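Local coordinates for aminopeptidase-like protein (Chaetomium thermophilum, PDB 5JM6) that probably acts as a zinc-dependent metalloaminopeptidase of the M18 family and assembles into a dodecamer linked to the Cvt pathway of selective autophagy, at residues Tyr74-Leu79 with Lys102-Arg107. Sequence-based numbering, arbitrary orientation.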
loop_
_atom_site.group_PDB
_atom_site.type_symbol
_atom_site.label_atom_id
_atom_site.label_comp_id
_atom_site.label_asym_id
_atom_site.label_seq_id
_atom_site.Cartn_x
_atom_site.Cartn_y
_atom_site.Cartn_z
ATOM N N TYR A 74 -49.411 1.927 -28.278
ATOM C CA TYR A 74 -49.673 0.555 -28.709
ATOM C C TYR A 74 -50.834 -0.046 -27.928
ATOM O O TYR A 74 -51.749 -0.633 -28.504
ATOM C CB TYR A 74 -48.408 -0.295 -28.540
ATOM C CG TYR A 74 -48.579 -1.798 -28.692
ATOM C CD1 TYR A 74 -48.976 -2.588 -27.618
ATOM C CD2 TYR A 74 -48.300 -2.430 -29.898
ATOM C CE1 TYR A 74 -49.120 -3.959 -27.749
ATOM C CE2 TYR A 74 -48.438 -3.801 -30.037
ATOM C CZ TYR A 74 -48.846 -4.560 -28.960
ATOM O OH TYR A 74 -48.983 -5.925 -29.093
ATOM N N CYS A 75 -50.781 0.097 -26.609
ATOM C CA CYS A 75 -51.831 -0.417 -25.742
ATOM C C CYS A 75 -53.145 0.299 -26.003
ATOM O O CYS A 75 -54.212 -0.312 -25.988
ATOM C CB CYS A 75 -51.434 -0.268 -24.274
ATOM S SG CYS A 75 -49.936 -1.164 -23.823
ATOM N N LYS A 76 -53.058 1.600 -26.250
ATOM C CA LYS A 76 -54.248 2.413 -26.428
ATOM C C LYS A 76 -54.989 2.021 -27.707
ATOM O O LYS A 76 -56.218 1.988 -27.728
ATOM C CB LYS A 76 -53.877 3.900 -26.440
ATOM C CG LYS A 76 -55.065 4.832 -26.507
ATOM C CD LYS A 76 -54.652 6.293 -26.424
ATOM C CE LYS A 76 -55.867 7.185 -26.635
ATOM N NZ LYS A 76 -55.552 8.639 -26.637
ATOM N N GLN A 77 -54.247 1.693 -28.761
ATOM C CA GLN A 77 -54.873 1.288 -30.019
ATOM C C GLN A 77 -55.492 -0.105 -29.937
ATOM O O GLN A 77 -56.502 -0.371 -30.581
ATOM C CB GLN A 77 -53.870 1.331 -31.173
ATOM C CG GLN A 77 -53.314 2.709 -31.491
ATOM C CD GLN A 77 -52.386 2.690 -32.691
ATOM O OE1 GLN A 77 -52.257 1.672 -33.372
ATOM N NE2 GLN A 77 -51.733 3.816 -32.954
ATOM N N LYS A 78 -54.895 -0.998 -29.158
ATOM C CA LYS A 78 -55.461 -2.335 -29.027
ATOM C C LYS A 78 -56.658 -2.331 -28.078
ATOM O O LYS A 78 -57.624 -3.062 -28.292
ATOM C CB LYS A 78 -54.401 -3.334 -28.563
ATOM C CG LYS A 78 -53.208 -3.419 -29.503
ATOM C CD LYS A 78 -52.548 -4.784 -29.440
ATOM C CE LYS A 78 -52.123 -5.250 -30.822
ATOM N NZ LYS A 78 -51.528 -6.614 -30.778
ATOM N N LEU A 79 -56.606 -1.496 -27.043
ATOM C CA LEU A 79 -57.743 -1.361 -26.137
ATOM C C LEU A 79 -58.950 -0.779 -26.868
ATOM O O LEU A 79 -60.080 -1.215 -26.654
ATOM C CB LEU A 79 -57.386 -0.490 -24.932
ATOM C CG LEU A 79 -56.452 -1.095 -23.882
ATOM C CD1 LEU A 79 -56.066 -0.043 -22.860
ATOM C CD2 LEU A 79 -57.090 -2.299 -23.206
ATOM N N LYS A 102 -65.795 -1.773 -20.134
ATOM C CA LYS A 102 -64.344 -1.893 -20.259
ATOM C C LYS A 102 -63.729 -0.524 -20.532
ATOM O O LYS A 102 -64.149 0.180 -21.450
ATOM C CB LYS A 102 -63.982 -2.890 -21.367
ATOM C CG LYS A 102 -64.747 -4.209 -21.271
ATOM C CD LYS A 102 -64.351 -5.211 -22.343
ATOM C CE LYS A 102 -64.609 -4.685 -23.742
ATOM N NZ LYS A 102 -64.438 -5.764 -24.755
ATOM N N TYR A 103 -62.736 -0.148 -19.729
ATOM C CA TYR A 103 -62.233 1.222 -19.741
ATOM C C TYR A 103 -60.711 1.313 -19.641
ATOM O O TYR A 103 -60.037 0.324 -19.349
ATOM C CB TYR A 103 -62.870 2.014 -18.593
ATOM C CG TYR A 103 -64.375 1.873 -18.526
ATOM C CD1 TYR A 103 -65.203 2.683 -19.291
ATOM C CD2 TYR A 103 -64.966 0.919 -17.707
ATOM C CE1 TYR A 103 -66.579 2.551 -19.238
ATOM C CE2 TYR A 103 -66.340 0.779 -17.648
ATOM C CZ TYR A 103 -67.142 1.598 -18.415
ATOM O OH TYR A 103 -68.510 1.462 -18.356
ATOM N N PHE A 104 -60.179 2.502 -19.910
ATOM C CA PHE A 104 -58.776 2.797 -19.639
ATOM C C PHE A 104 -58.552 4.289 -19.418
ATOM O O PHE A 104 -59.352 5.120 -19.850
ATOM C CB PHE A 104 -57.871 2.295 -20.770
ATOM C CG PHE A 104 -57.969 3.093 -22.045
ATOM C CD1 PHE A 104 -58.904 2.765 -23.012
ATOM C CD2 PHE A 104 -57.109 4.156 -22.287
ATOM C CE1 PHE A 104 -58.991 3.488 -24.188
ATOM C CE2 PHE A 104 -57.193 4.884 -23.460
ATOM C CZ PHE A 104 -58.132 4.546 -24.414
ATOM N N THR A 105 -57.455 4.618 -18.745
ATOM C CA THR A 105 -57.086 6.009 -18.510
ATOM C C THR A 105 -55.577 6.183 -18.674
ATOM O O THR A 105 -54.800 5.244 -18.486
ATOM C CB THR A 105 -57.562 6.484 -17.113
ATOM O OG1 THR A 105 -58.993 6.493 -17.090
ATOM C CG2 THR A 105 -57.070 7.892 -16.783
ATOM N N THR A 106 -55.188 7.397 -19.044
ATOM C CA THR A 106 -53.833 7.731 -19.436
ATOM C C THR A 106 -53.302 8.894 -18.604
ATOM O O THR A 106 -54.062 9.776 -18.202
ATOM C CB THR A 106 -53.803 8.079 -20.940
ATOM O OG1 THR A 106 -53.780 6.867 -21.703
ATOM C CG2 THR A 106 -52.604 8.939 -21.310
ATOM N N ARG A 107 -52.004 8.875 -18.317
ATOM C CA ARG A 107 -51.346 10.007 -17.686
ATOM C C ARG A 107 -50.017 10.281 -18.392
ATOM O O ARG A 107 -49.162 9.399 -18.480
ATOM C CB ARG A 107 -51.138 9.746 -16.193
ATOM C CG ARG A 107 -50.807 10.985 -15.383
ATOM C CD ARG A 107 -50.774 10.686 -13.891
ATOM N NE ARG A 107 -52.109 10.664 -13.299
ATOM C CZ ARG A 107 -52.347 10.674 -11.990
ATOM N NH1 ARG A 107 -51.340 10.707 -11.130
ATOM N NH2 ARG A 107 -53.595 10.652 -11.542
#
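Helix 68-81 packs on one face of the large mixed beta-sheet of the M18 fold, away from the zinc ligands, and Phe104 of strand 102-107 meets Lys76 and Leu79 there. The contact is apolar, with no hydrogen bond across it. Leu79 CD1 lies 3.6 Å from Phe104 CB and 3.8 Å from Phe104 CG, at the root of the ring. Lys76 works at the far end. Its CG is 3.7 Å from both Phe104 CE2 and Phe104 CZ, and the extended Lys76 side chain and that of Phe104 cross at about a right angle. Lys76 holds CG anti to its N (chi1 -175°), which takes the methylenes to the CE2-CZ end of the ring. Strand 102-107 is next to strand 85-86, the outermost of the sheet within the chain, and the backbone of Phe104 is hydrogen-bonded to Val85 and Leu87. Replacing Phe104 with alanine is likely to open a gap between helix and strand, leaving the Lys76 methylenes without their aromatic partner and Leu79 CD1 with little more than CB to meet from this residue. Ala114 of strand 111-117 touches both Phe104 and Leu79, and Leu79 also packs on Phe315 and Leu319 of helix 305-320.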